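Local coordinates for protein cellobiose 2-epimerase (Spirochaeta thermophila DSM 6192, PDB 5ZIG) that probably catalyses the reversible epimerization of cellobiose to 4-O-beta-D-glucopyranosyl-D-mannose, at residues F103-V106 / P112-R115; A93-T98 / L142-E147; L352-G357 / Y374-M379; G358-A363 / Y384-A389. One frame throughout, in Å; residues are numbered along the deposited sequence.

Following the chain from the N terminus, interaction 2 opens first, where helix 77-94 runs out into a loop, and closes only at helix 139-156. Interaction 1 falls within that span: it closes the short loop that follows strand 105-106, and F103 packs on D96 while its backbone N meets the backbone O of L94. Interactions 3 and 4 come near the C terminus and cross, their segments alternating in the order 352-357, 358-363, 374-379, 384-389. Their centres lie about 8 Å apart, with K376 bonded to the carbonyl of G358; interaction 3 joins the loop after helix 336-352 to the loop before helix 384-402, interaction 4 to that helix. W104 touches M379, linking interactions 1 and 3.

Interaction 1: residues F103-V106 / P112-R115; sequences FWSV and PLSR
The ring of F103 takes P112 over one face and runs beside R115. CB of P112 stands 4.1 Å from the F103 ring centroid, only 13° off the normal, a CH-pi contact, and P112 CG comes within 3.7 Å of F103 CE2. P112 CB also lies over the R115 guanidinium, turned 78° from the F103 ring, so the proline touches both flat groups. R115 and F103 point the same way, CD1 of the ring 3.5 Å from R115 CA, while R115 NH1 goes on to a salt bridge with E170. With an alanine in place of F103, P112 would probably lose the face it rests on and the R115 chain the neighbour alongside it. The backbones pair as a classic beta bulge on the hairpin after strand 105-106: L113 and S114 both face S105. L113 N gives to S105 O at 2.9 Å, and S105 N to S114 O on a lone pair in the carbonyl plane. S105 OG, placed between backbone N and carbonyl carbon (chi1 55°), accepts from S114 N at 3.2 Å. Next to it, S114 OG lies 3.4 Å from W104 CB, and the W104 indole carries on toward K118, which it meets as a cation-pi pair.

Interaction 2: residues A93-T98 / L142-E147; sequences ALYDAT and LTLAWE
Y95 reaches from the loop at the end of helix 77-94 to L144 and E147, one turn apart on helix 139-156, a surface contact between the loop that follows one helix and the side of another in the (alpha/alpha)6 barrel known for this epimerase family. Ring and hydroxyl of Y95 do the touching from its side. Its CG is anti to the backbone N (chi1 -174°), which throws the ring outward across the gap. L144 CD2 meets the ring obliquely, 3.5 Å from Y95 CE1 and equally close to Y95 CZ, and the two side chains make the apolar part of the contact. At the far end Y95 OH gives a hydrogen bond to E147 OE1, modelled at 2.4 Å, a length too short to be taken literally. The glutamate comes to it fully stretched, and its carboxylate, tilted just 16° from the ring, lies almost in the ring's plane with OE1 at the edge; OE2 is 3.4 Å from Y95 OH at a poor angle. A phenylalanine in place of Y95 would probably keep the packing on L144 but take from E147 OE1 its hydroxyl mate. E147 OE2 forms a salt bridge with R100 NH1, which also makes a weak bond to Y95 OH. The phenol, carboxylate and guanidinium thus form a joined polar cluster, in which the arginine probably helps keep the glutamate ionised as acceptor.

Interaction 3: residues L352-G357 / Y374-M379; sequences LVDREG and YEKGGM
An Asx motif in the loop after helix 336-352 presents D354 to K376, and a salt bridge closes the gap between the two loops. K376 NZ lies 2.8 Å from D354 OD1, approaching on the anti side of the carboxylate and 17° out of its plane. The two side chains meet at about a right angle, the lysine chain bending at its second and fourth torsions to bring its ammonium round. D354 CG is anti to the backbone N (chi1 -180°), which lets the carboxylate serve both ways at once: OD1 faces the lysine, and OD2 is met from above the carboxylate plane by G357 N, at 2.8 Å and 156°. That bond curls the loop back over its own aspartate and fixes the rotation of the carboxylate. The lysine has a second acceptor in the carbonyl O of G358, so two oxygens of the same loop hold the ammonium; G357 O is farther off, 3.6 Å from K376 NZ. Both D354 and K376 are buried, with F361 packed against the two of them, and the pair probably offset each other's charge there. Around them, K376 and G377 form a classic beta bulge facing I45, V353 rests on helix 7-31, and L352, at the end of helix 336-352, packs on helix 315-332, with strand 363-364 following in the chain.

Interaction 4: residues G358-A363 / Y384-A389; sequences GEWFWA and YHNSRA
N386 stands upright between the indole of W360 and the carboxylate of E359, and it has the most surface buried of the three. Its CB sits 3.4 Å from the centroid of the W360 six-membered ring, 9° off the normal, a CH-pi contact. The amide is turned 80° to the ring, and ND2 stays above the same indole, 3.5 Å from W360 CD2, as it heads for the glutamate. With CG set between backbone N and carbonyl carbon (chi1 61°), ND2 is aimed away from the helix. The bond it makes is nearly straight: N386 ND2 gives to E359 OE2 at 2.8 Å and 168°. E359 OE2 lies in the amide plane, yet is itself met from above its carboxylate plane. E359 is held firmly in turn. Its OE1 accepts from W360 N, the two atoms 2.6 Å apart, and pairs with K381, while OE2 has a second donor in W30 NE1. W360 is fixed at its own end by NE1 bonding to Q21. The buried carboxylate thus has several donors, and K381 probably balances its charge. The loop after helix 336-352 lies here against helices 7-31 and 384-402 of the (alpha/alpha)6 barrel of the N-acylglucosamine 2-epimerase family.

Interaction 1: residues F103-V106 / P112-R115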
loop_
_atom_site.group_PDB
_atom_site.type_symbol
_atom_site.label_atom_id
_atom_site.label_comp_id
_atom_site.label_asym_id
_atom_site.label_seq_id
_atom_site.Cartn_x
_atom_site.Cartn_y
_atom_site.Cartn_z
ATOM N N PHE A 103 0.494 17.938 -6.136
ATOM C CA PHE A 103 -0.018 18.504 -4.892
ATOM C C PHE A 103 -0.600 17.422 -3.977
ATOM O O PHE A 103 -1.093 16.389 -4.430
ATOM C CB PHE A 103 -1.119 19.531 -5.177
ATOM C CG PHE A 103 -0.698 20.668 -6.038
ATOM C CD1 PHE A 103 0.308 21.528 -5.628
ATOM C CD2 PHE A 103 -1.335 20.910 -7.247
ATOM C CE1 PHE A 103 0.683 22.594 -6.431
ATOM C CE2 PHE A 103 -0.963 21.975 -8.049
ATOM C CZ PHE A 103 0.041 22.813 -7.642
ATOM N N TRP A 104 -0.590 17.706 -2.672
ATOM C CA TRP A 104 -1.108 16.788 -1.662
ATOM C C TRP A 104 -2.634 16.664 -1.726
ATOM O O TRP A 104 -3.184 15.562 -1.580
ATOM C CB TRP A 104 -0.657 17.268 -0.274
ATOM C CG TRP A 104 -1.160 16.438 0.835
ATOM C CD1 TRP A 104 -2.009 16.837 1.823
ATOM C CD2 TRP A 104 -0.806 15.084 1.125
ATOM N NE1 TRP A 104 -2.244 15.798 2.686
ATOM C CE2 TRP A 104 -1.514 14.714 2.287
ATOM C CE3 TRP A 104 0.013 14.131 0.491
ATOM C CZ2 TRP A 104 -1.437 13.437 2.841
ATOM C CZ3 TRP A 104 0.103 12.861 1.052
ATOM C CH2 TRP A 104 -0.638 12.525 2.223
ATOM N N SER A 105 -3.326 17.779 -1.938
ATOM C CA SER A 105 -4.779 17.710 -2.004
ATOM C C SER A 105 -5.264 18.894 -2.819
ATOM O O SER A 105 -4.581 19.914 -2.926
ATOM C CB SER A 105 -5.419 17.730 -0.615
ATOM O OG SER A 105 -4.995 18.867 0.120
ATOM N N VAL A 106 -6.449 18.737 -3.401
ATOM C CA VAL A 106 -7.114 19.822 -4.094
ATOM C C VAL A 106 -8.562 19.869 -3.645
ATOM O O VAL A 106 -9.075 18.944 -3.014
ATOM C CB VAL A 106 -6.992 19.715 -5.633
ATOM C CG1 VAL A 106 -5.516 19.535 -6.075
ATOM C CG2 VAL A 106 -7.848 18.579 -6.162
ATOM N N PRO A 112 -5.951 23.731 -6.290
ATOM C CA PRO A 112 -5.017 23.218 -5.279
ATOM C C PRO A 112 -5.475 23.613 -3.883
ATOM O O PRO A 112 -5.899 24.747 -3.651
ATOM C CB PRO A 112 -3.680 23.868 -5.652
ATOM C CG PRO A 112 -3.796 24.157 -7.091
ATOM C CD PRO A 112 -5.250 24.507 -7.330
ATOM N N LEU A 113 -5.446 22.641 -2.965
ATOM C CA LEU A 113 -5.664 22.907 -1.546
ATOM C C LEU A 113 -4.308 22.910 -0.847
ATOM O O LEU A 113 -3.690 23.967 -0.693
ATOM C CB LEU A 113 -6.624 21.876 -0.917
ATOM C CG LEU A 113 -6.960 22.103 0.565
ATOM C CD1 LEU A 113 -7.000 23.578 0.910
ATOM C CD2 LEU A 113 -8.300 21.499 0.905
ATOM N N SER A 114 -3.825 21.739 -0.440
ATOM C CA SER A 114 -2.495 21.631 0.147
ATOM C C SER A 114 -1.474 21.459 -0.984
ATOM O O SER A 114 -1.491 20.463 -1.715
ATOM C CB SER A 114 -2.438 20.485 1.147
ATOM O OG SER A 114 -1.101 20.182 1.502
ATOM N N ARG A 115 -0.595 22.444 -1.141
ATOM C CA ARG A 115 0.364 22.472 -2.247
ATOM C C ARG A 115 1.688 21.821 -1.901
ATOM O O ARG A 115 2.576 21.779 -2.752
ATOM C CB ARG A 115 0.586 23.913 -2.777
ATOM C CG ARG A 115 -0.694 24.760 -3.056
ATOM C CD ARG A 115 -0.402 26.261 -3.487
ATOM N NE ARG A 115 -1.513 26.835 -4.254
ATOM C CZ ARG A 115 -1.526 26.929 -5.579
ATOM N NH1 ARG A 115 -0.532 26.411 -6.274
ATOM N NH2 ARG A 115 -2.559 27.492 -6.206
#

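Interaction 2: residues A93-T98 / L142-E147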
loop_
_atom_site.group_PDB
_atom_site.type_symbol
_atom_site.label_atom_id
_atom_site.label_comp_id
_atom_site.label_asym_id
_atom_site.label_seq_id
_atom_site.Cartn_x
_atom_site.Cartn_y
_atom_site.Cartn_z
ATOM N N ALA A 93 -5.623 18.204 -12.222
ATOM C CA ALA A 93 -5.872 18.880 -10.957
ATOM C C ALA A 93 -4.719 18.714 -9.975
ATOM O O ALA A 93 -4.147 19.714 -9.521
ATOM C CB ALA A 93 -7.187 18.387 -10.335
ATOM N N LEU A 94 -4.329 17.470 -9.655
ATOM C CA LEU A 94 -3.291 17.263 -8.647
ATOM C C LEU A 94 -1.884 17.578 -9.164
ATOM O O LEU A 94 -0.972 17.843 -8.363
ATOM C CB LEU A 94 -3.375 15.824 -8.125
ATOM C CG LEU A 94 -4.642 15.623 -7.270
ATOM C CD1 LEU A 94 -5.191 14.187 -7.364
ATOM C CD2 LEU A 94 -4.422 16.047 -5.798
ATOM N N TYR A 95 -1.690 17.557 -10.475
ATOM C CA TYR A 95 -0.387 17.843 -11.053
ATOM C C TYR A 95 -0.055 19.343 -10.964
ATOM O O TYR A 95 -0.882 20.198 -11.292
ATOM C CB TYR A 95 -0.380 17.360 -12.504
ATOM C CG TYR A 95 0.950 17.469 -13.202
ATOM C CD1 TYR A 95 2.066 16.828 -12.704
ATOM C CD2 TYR A 95 1.079 18.225 -14.365
ATOM C CE1 TYR A 95 3.299 16.935 -13.353
ATOM C CE2 TYR A 95 2.283 18.338 -15.015
ATOM C CZ TYR A 95 3.392 17.691 -14.515
ATOM O OH TYR A 95 4.592 17.813 -15.181
ATOM N N ASP A 96 1.161 19.652 -10.512
ATOM C CA ASP A 96 1.662 21.024 -10.421
ATOM C C ASP A 96 2.345 21.328 -11.752
ATOM O O ASP A 96 3.494 20.951 -11.969
ATOM C CB ASP A 96 2.602 21.181 -9.219
ATOM C CG ASP A 96 3.164 22.626 -9.054
ATOM O OD1 ASP A 96 3.873 22.926 -8.064
ATOM O OD2 ASP A 96 2.914 23.459 -9.934
ATOM N N ALA A 97 1.624 21.993 -12.660
ATOM C CA ALA A 97 2.178 22.271 -13.977
ATOM C C ALA A 97 3.337 23.258 -13.933
ATOM O O ALA A 97 4.076 23.354 -14.916
ATOM C CB ALA A 97 1.088 22.797 -14.913
ATOM N N THR A 98 3.520 23.972 -12.821
ATOM C CA THR A 98 4.606 24.934 -12.693
ATOM C C THR A 98 5.867 24.279 -12.133
ATOM O O THR A 98 6.921 24.287 -12.776
ATOM C CB THR A 98 4.167 26.114 -11.807
ATOM O OG1 THR A 98 2.997 26.729 -12.364
ATOM C CG2 THR A 98 5.280 27.139 -11.695
ATOM N N LEU A 142 3.490 7.350 -18.574
ATOM C CA LEU A 142 4.833 6.884 -18.231
ATOM C C LEU A 142 5.828 8.043 -18.202
ATOM O O LEU A 142 6.705 8.093 -17.332
ATOM C CB LEU A 142 5.296 5.793 -19.206
ATOM C CG LEU A 142 6.531 4.979 -18.774
ATOM C CD1 LEU A 142 6.215 4.097 -17.572
ATOM C CD2 LEU A 142 7.062 4.142 -19.922
ATOM N N THR A 143 5.704 8.993 -19.127
ATOM C CA THR A 143 6.590 10.154 -19.075
ATOM C C THR A 143 6.414 10.920 -17.767
ATOM O O THR A 143 7.399 11.346 -17.148
ATOM C CB THR A 143 6.348 11.044 -20.290
ATOM O OG1 THR A 143 6.723 10.314 -21.467
ATOM C CG2 THR A 143 7.189 12.309 -20.208
ATOM N N LEU A 144 5.168 11.042 -17.292
ATOM C CA LEU A 144 4.938 11.722 -16.024
ATOM C C LEU A 144 5.509 10.931 -14.854
ATOM O O LEU A 144 6.060 11.515 -13.913
ATOM C CB LEU A 144 3.447 11.986 -15.834
ATOM C CG LEU A 144 3.008 13.256 -16.567
ATOM C CD1 LEU A 144 1.505 13.290 -16.746
ATOM C CD2 LEU A 144 3.471 14.459 -15.776
ATOM N N ALA A 145 5.381 9.612 -14.871
ATOM C CA ALA A 145 6.005 8.834 -13.806
ATOM C C ALA A 145 7.515 9.055 -13.798
ATOM O O ALA A 145 8.136 9.124 -12.733
ATOM C CB ALA A 145 5.661 7.352 -13.964
ATOM N N TRP A 146 8.109 9.221 -14.981
ATOM C CA TRP A 146 9.559 9.404 -15.076
ATOM C C TRP A 146 9.983 10.774 -14.569
ATOM O O TRP A 146 11.023 10.903 -13.903
ATOM C CB TRP A 146 10.009 9.220 -16.521
ATOM C CG TRP A 146 10.286 7.810 -16.896
ATOM C CD1 TRP A 146 9.757 7.124 -17.953
ATOM C CD2 TRP A 146 11.157 6.896 -16.221
ATOM N NE1 TRP A 146 10.256 5.841 -17.985
ATOM C CE2 TRP A 146 11.114 5.677 -16.929
ATOM C CE3 TRP A 146 11.972 6.988 -15.088
ATOM C CZ2 TRP A 146 11.854 4.577 -16.546
ATOM C CZ3 TRP A 146 12.704 5.892 -14.716
ATOM C CH2 TRP A 146 12.639 4.703 -15.439
ATOM N N GLU A 147 9.200 11.809 -14.896
ATOM C CA GLU A 147 9.448 13.136 -14.349
ATOM C C GLU A 147 9.406 13.118 -12.827
ATOM O O GLU A 147 10.246 13.732 -12.161
ATOM C CB GLU A 147 8.409 14.119 -14.896
ATOM C CG GLU A 147 8.714 15.604 -14.632
ATOM C CD GLU A 147 7.584 16.522 -15.071
ATOM O OE1 GLU A 147 6.428 16.353 -14.621
ATOM O OE2 GLU A 147 7.848 17.409 -15.897
#

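Interaction 3: residues L352-G357 / Y374-M379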
loop_
_atom_site.group_PDB
_atom_site.type_symbol
_atom_site.label_atom_id
_atom_site.label_comp_id
_atom_site.label_asym_id
_atom_site.label_seq_id
_atom_site.Cartn_x
_atom_site.Cartn_y
_atom_site.Cartn_z
ATOM N N LEU A 352 -15.125 -7.595 8.517
ATOM C CA LEU A 352 -14.732 -6.352 7.849
ATOM C C LEU A 352 -15.543 -6.071 6.595
ATOM O O LEU A 352 -15.613 -4.918 6.162
ATOM C CB LEU A 352 -13.245 -6.374 7.489
ATOM C CG LEU A 352 -12.395 -6.026 8.705
ATOM C CD1 LEU A 352 -10.997 -6.592 8.528
ATOM C CD2 LEU A 352 -12.356 -4.494 8.963
ATOM N N VAL A 353 -16.114 -7.096 5.967
ATOM C CA VAL A 353 -16.997 -6.860 4.834
ATOM C C VAL A 353 -18.302 -6.258 5.346
ATOM O O VAL A 353 -18.914 -6.769 6.292
ATOM C CB VAL A 353 -17.225 -8.164 4.055
ATOM C CG1 VAL A 353 -18.240 -7.981 2.947
ATOM C CG2 VAL A 353 -15.920 -8.638 3.458
ATOM N N ASP A 354 -18.729 -5.176 4.735
ATOM C CA ASP A 354 -19.956 -4.550 5.070
ATOM C C ASP A 354 -20.908 -4.859 3.979
ATOM O O ASP A 354 -20.948 -4.182 3.014
ATOM C CB ASP A 354 -19.804 -3.044 5.207
ATOM C CG ASP A 354 -21.105 -2.336 5.573
ATOM O OD1 ASP A 354 -21.098 -1.132 5.632
ATOM O OD2 ASP A 354 -22.119 -2.958 5.793
ATOM N N ARG A 355 -21.692 -5.909 4.172
ATOM C CA ARG A 355 -22.688 -6.284 3.199
ATOM C C ARG A 355 -23.920 -5.347 3.190
ATOM O O ARG A 355 -24.627 -5.263 2.224
ATOM C CB ARG A 355 -23.071 -7.736 3.358
ATOM C CG ARG A 355 -21.986 -8.706 2.974
ATOM C CD ARG A 355 -22.098 -9.878 3.870
ATOM N NE ARG A 355 -20.859 -10.493 4.252
ATOM C CZ ARG A 355 -20.015 -11.083 3.432
ATOM N NH1 ARG A 355 -20.215 -11.074 2.133
ATOM N NH2 ARG A 355 -18.949 -11.642 3.929
ATOM N N GLU A 356 -24.130 -4.631 4.271
ATOM C CA GLU A 356 -25.203 -3.676 4.328
ATOM C C GLU A 356 -24.892 -2.371 3.601
ATOM O O GLU A 356 -25.483 -2.063 2.623
ATOM C CB GLU A 356 -25.547 -3.365 5.774
ATOM C CG GLU A 356 -26.318 -4.443 6.466
ATOM C CD GLU A 356 -27.746 -4.500 6.010
ATOM O OE1 GLU A 356 -28.469 -3.486 6.131
ATOM O OE2 GLU A 356 -28.155 -5.587 5.548
ATOM N N GLY A 357 -23.926 -1.641 4.107
ATOM C CA GLY A 357 -23.553 -0.367 3.577
ATOM C C GLY A 357 -22.492 -0.309 2.502
ATOM O O GLY A 357 -22.133 0.756 2.073
ATOM N N TYR A 374 -15.577 6.675 11.708
ATOM C CA TYR A 374 -14.607 6.575 10.619
ATOM C C TYR A 374 -15.293 6.574 9.312
ATOM O O TYR A 374 -16.447 6.259 9.215
ATOM C CB TYR A 374 -13.775 5.307 10.676
ATOM C CG TYR A 374 -12.921 5.194 11.863
ATOM C CD1 TYR A 374 -11.639 5.640 11.859
ATOM C CD2 TYR A 374 -13.398 4.628 12.984
ATOM C CE1 TYR A 374 -10.861 5.528 12.965
ATOM C CE2 TYR A 374 -12.651 4.537 14.083
ATOM C CZ TYR A 374 -11.383 4.989 14.072
ATOM O OH TYR A 374 -10.673 4.838 15.196
ATOM N N GLU A 375 -14.563 6.929 8.285
ATOM C CA GLU A 375 -15.130 6.904 6.975
ATOM C C GLU A 375 -14.961 5.590 6.259
ATOM O O GLU A 375 -14.195 4.765 6.622
ATOM C CB GLU A 375 -14.617 8.013 6.100
ATOM C CG GLU A 375 -13.140 8.185 6.096
ATOM C CD GLU A 375 -12.770 9.638 5.977
ATOM O OE1 GLU A 375 -13.646 10.525 5.959
ATOM O OE2 GLU A 375 -11.579 9.879 5.913
ATOM N N LYS A 376 -15.761 5.485 5.234
ATOM C CA LYS A 376 -15.746 4.404 4.324
ATOM C C LYS A 376 -14.730 4.687 3.236
ATOM O O LYS A 376 -14.126 3.811 2.740
ATOM C CB LYS A 376 -17.053 4.281 3.661
ATOM C CG LYS A 376 -17.902 3.181 4.137
ATOM C CD LYS A 376 -17.269 1.825 4.097
ATOM C CE LYS A 376 -18.118 0.945 4.980
ATOM N NZ LYS A 376 -19.492 0.906 4.482
ATOM N N GLY A 377 -14.610 5.938 2.847
ATOM C CA GLY A 377 -13.673 6.378 1.853
ATOM C C GLY A 377 -13.194 7.779 2.135
ATOM O O GLY A 377 -13.940 8.542 2.619
ATOM N N GLY A 378 -11.942 8.079 1.851
ATOM C CA GLY A 378 -11.433 9.423 2.066
ATOM C C GLY A 378 -9.952 9.528 1.785
ATOM O O GLY A 378 -9.403 8.779 0.974
ATOM N N MET A 379 -9.311 10.468 2.475
ATOM C CA MET A 379 -7.882 10.697 2.289
ATOM C C MET A 379 -7.070 9.464 2.647
ATOM O O MET A 379 -5.960 9.281 2.139
ATOM C CB MET A 379 -7.419 11.882 3.137
ATOM C CG MET A 379 -8.113 13.189 2.817
ATOM S SD MET A 379 -7.169 14.126 1.613
ATOM C CE MET A 379 -5.568 14.249 2.426
#

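Interaction 4: residues G358-A363 / Y384-A389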
loop_
_atom_site.group_PDB
_atom_site.type_symbol
_atom_site.label_atom_id
_atom_site.label_comp_id
_atom_site.label_asym_id
_atom_site.label_seq_id
_atom_site.Cartn_x
_atom_site.Cartn_y
_atom_site.Cartn_z
ATOM N N GLY A 358 -21.964 -1.454 2.110
ATOM C CA GLY A 358 -20.974 -1.527 1.057
ATOM C C GLY A 358 -19.528 -1.508 1.478
ATOM O O GLY A 358 -19.220 -1.128 2.545
ATOM N N GLU A 359 -18.666 -2.015 0.615
ATOM C CA GLU A 359 -17.231 -2.102 0.833
ATOM C C GLU A 359 -16.828 -2.781 2.136
ATOM O O GLU A 359 -17.445 -3.663 2.595
ATOM C CB GLU A 359 -16.610 -0.701 0.732
ATOM C CG GLU A 359 -15.476 -0.522 -0.223
ATOM C CD GLU A 359 -14.131 -0.701 0.422
ATOM O OE1 GLU A 359 -14.012 -0.769 1.625
ATOM O OE2 GLU A 359 -13.180 -0.788 -0.295
ATOM N N TRP A 360 -15.752 -2.325 2.713
ATOM C CA TRP A 360 -15.231 -2.804 3.947
ATOM C C TRP A 360 -15.188 -1.729 5.024
ATOM O O TRP A 360 -14.946 -0.602 4.748
ATOM C CB TRP A 360 -13.802 -3.337 3.765
ATOM C CG TRP A 360 -13.542 -4.537 2.850
ATOM C CD1 TRP A 360 -14.351 -5.057 1.911
ATOM C CD2 TRP A 360 -12.365 -5.319 2.797
ATOM N NE1 TRP A 360 -13.792 -6.070 1.295
ATOM C CE2 TRP A 360 -12.564 -6.283 1.826
ATOM C CE3 TRP A 360 -11.173 -5.302 3.476
ATOM C CZ2 TRP A 360 -11.608 -7.220 1.524
ATOM C CZ3 TRP A 360 -10.249 -6.233 3.173
ATOM C CH2 TRP A 360 -10.469 -7.171 2.210
ATOM N N PHE A 361 -15.485 -2.089 6.255
ATOM C CA PHE A 361 -15.307 -1.161 7.359
ATOM C C PHE A 361 -13.841 -0.759 7.473
ATOM O O PHE A 361 -12.942 -1.530 7.139
ATOM C CB PHE A 361 -15.808 -1.791 8.651
ATOM C CG PHE A 361 -17.315 -1.991 8.678
ATOM C CD1 PHE A 361 -17.878 -3.259 8.844
ATOM C CD2 PHE A 361 -18.166 -0.907 8.516
ATOM C CE1 PHE A 361 -19.268 -3.428 8.860
ATOM C CE2 PHE A 361 -19.553 -1.070 8.532
ATOM C CZ PHE A 361 -20.103 -2.331 8.709
ATOM N N TRP A 362 -13.604 0.491 7.903
ATOM C CA TRP A 362 -12.244 0.899 8.257
ATOM C C TRP A 362 -11.666 0.010 9.357
ATOM O O TRP A 362 -10.480 -0.329 9.332
ATOM C CB TRP A 362 -12.238 2.361 8.714
ATOM C CG TRP A 362 -10.894 2.813 9.203
ATOM C CD1 TRP A 362 -10.292 2.492 10.391
ATOM C CD2 TRP A 362 -9.993 3.692 8.523
ATOM N NE1 TRP A 362 -9.066 3.099 10.480
ATOM C CE2 TRP A 362 -8.859 3.850 9.350
ATOM C CE3 TRP A 362 -10.041 4.370 7.298
ATOM C CZ2 TRP A 362 -7.769 4.634 8.984
ATOM C CZ3 TRP A 362 -8.949 5.151 6.931
ATOM C CH2 TRP A 362 -7.828 5.273 7.775
ATOM N N ALA A 363 -12.487 -0.346 10.347
ATOM C CA ALA A 363 -12.018 -1.096 11.504
ATOM C C ALA A 363 -13.198 -1.666 12.289
ATOM O O ALA A 363 -14.318 -1.138 12.257
ATOM C CB ALA A 363 -11.145 -0.228 12.413
ATOM N N TYR A 384 -7.281 0.502 -2.873
ATOM C CA TYR A 384 -6.029 -0.184 -3.062
ATOM C C TYR A 384 -5.649 -1.360 -2.173
ATOM O O TYR A 384 -5.379 -2.374 -2.669
ATOM C CB TYR A 384 -4.913 0.853 -3.178
ATOM C CG TYR A 384 -3.586 0.536 -2.629
ATOM C CD1 TYR A 384 -2.608 -0.019 -3.404
ATOM C CD2 TYR A 384 -3.288 0.879 -1.376
ATOM C CE1 TYR A 384 -1.361 -0.253 -2.899
ATOM C CE2 TYR A 384 -2.059 0.685 -0.866
ATOM C CZ TYR A 384 -1.086 0.113 -1.622
ATOM O OH TYR A 384 0.109 -0.052 -1.032
ATOM N N HIS A 385 -5.643 -1.213 -0.883
ATOM C CA HIS A 385 -5.237 -2.271 -0.001
ATOM C C HIS A 385 -6.030 -3.583 -0.219
ATOM O O HIS A 385 -5.455 -4.622 -0.410
ATOM C CB HIS A 385 -5.291 -1.794 1.441
ATOM C CG HIS A 385 -4.103 -0.997 1.898
ATOM N ND1 HIS A 385 -2.880 -1.548 2.153
ATOM C CD2 HIS A 385 -3.981 0.308 2.201
ATOM C CE1 HIS A 385 -2.054 -0.622 2.573
ATOM N NE2 HIS A 385 -2.700 0.510 2.626
ATOM N N ASN A 386 -7.340 -3.475 -0.226
ATOM C CA ASN A 386 -8.205 -4.609 -0.407
ATOM C C ASN A 386 -8.245 -5.168 -1.828
ATOM O O ASN A 386 -8.199 -6.344 -1.960
ATOM C CB ASN A 386 -9.599 -4.428 0.239
ATOM C CG ASN A 386 -10.400 -3.272 -0.324
ATOM O OD1 ASN A 386 -10.034 -2.661 -1.291
ATOM N ND2 ASN A 386 -11.539 -3.008 0.295
ATOM N N SER A 387 -8.305 -4.341 -2.857
ATOM C CA SER A 387 -8.258 -4.837 -4.192
ATOM C C SER A 387 -6.929 -5.539 -4.416
ATOM O O SER A 387 -6.906 -6.567 -5.015
ATOM C CB SER A 387 -8.363 -3.790 -5.238
ATOM O OG SER A 387 -9.645 -3.319 -5.415
ATOM N N ARG A 388 -5.830 -4.925 -4.005
ATOM C CA ARG A 388 -4.545 -5.590 -4.160
ATOM C C ARG A 388 -4.553 -6.955 -3.489
ATOM O O ARG A 388 -4.040 -7.932 -4.048
ATOM C CB ARG A 388 -3.418 -4.743 -3.575
ATOM C CG ARG A 388 -2.014 -5.355 -3.821
ATOM C CD ARG A 388 -0.879 -4.360 -3.555
ATOM N NE ARG A 388 -0.756 -4.023 -2.134
ATOM C CZ ARG A 388 0.237 -3.306 -1.597
ATOM N NH1 ARG A 388 1.233 -2.849 -2.351
ATOM N NH2 ARG A 388 0.235 -3.040 -0.298
ATOM N N ALA A 389 -5.104 -7.028 -2.274
ATOM C CA ALA A 389 -5.082 -8.273 -1.523
ATOM C C ALA A 389 -5.843 -9.346 -2.262
ATOM O O ALA A 389 -5.448 -10.509 -2.240
ATOM C CB ALA A 389 -5.652 -8.060 -0.122
#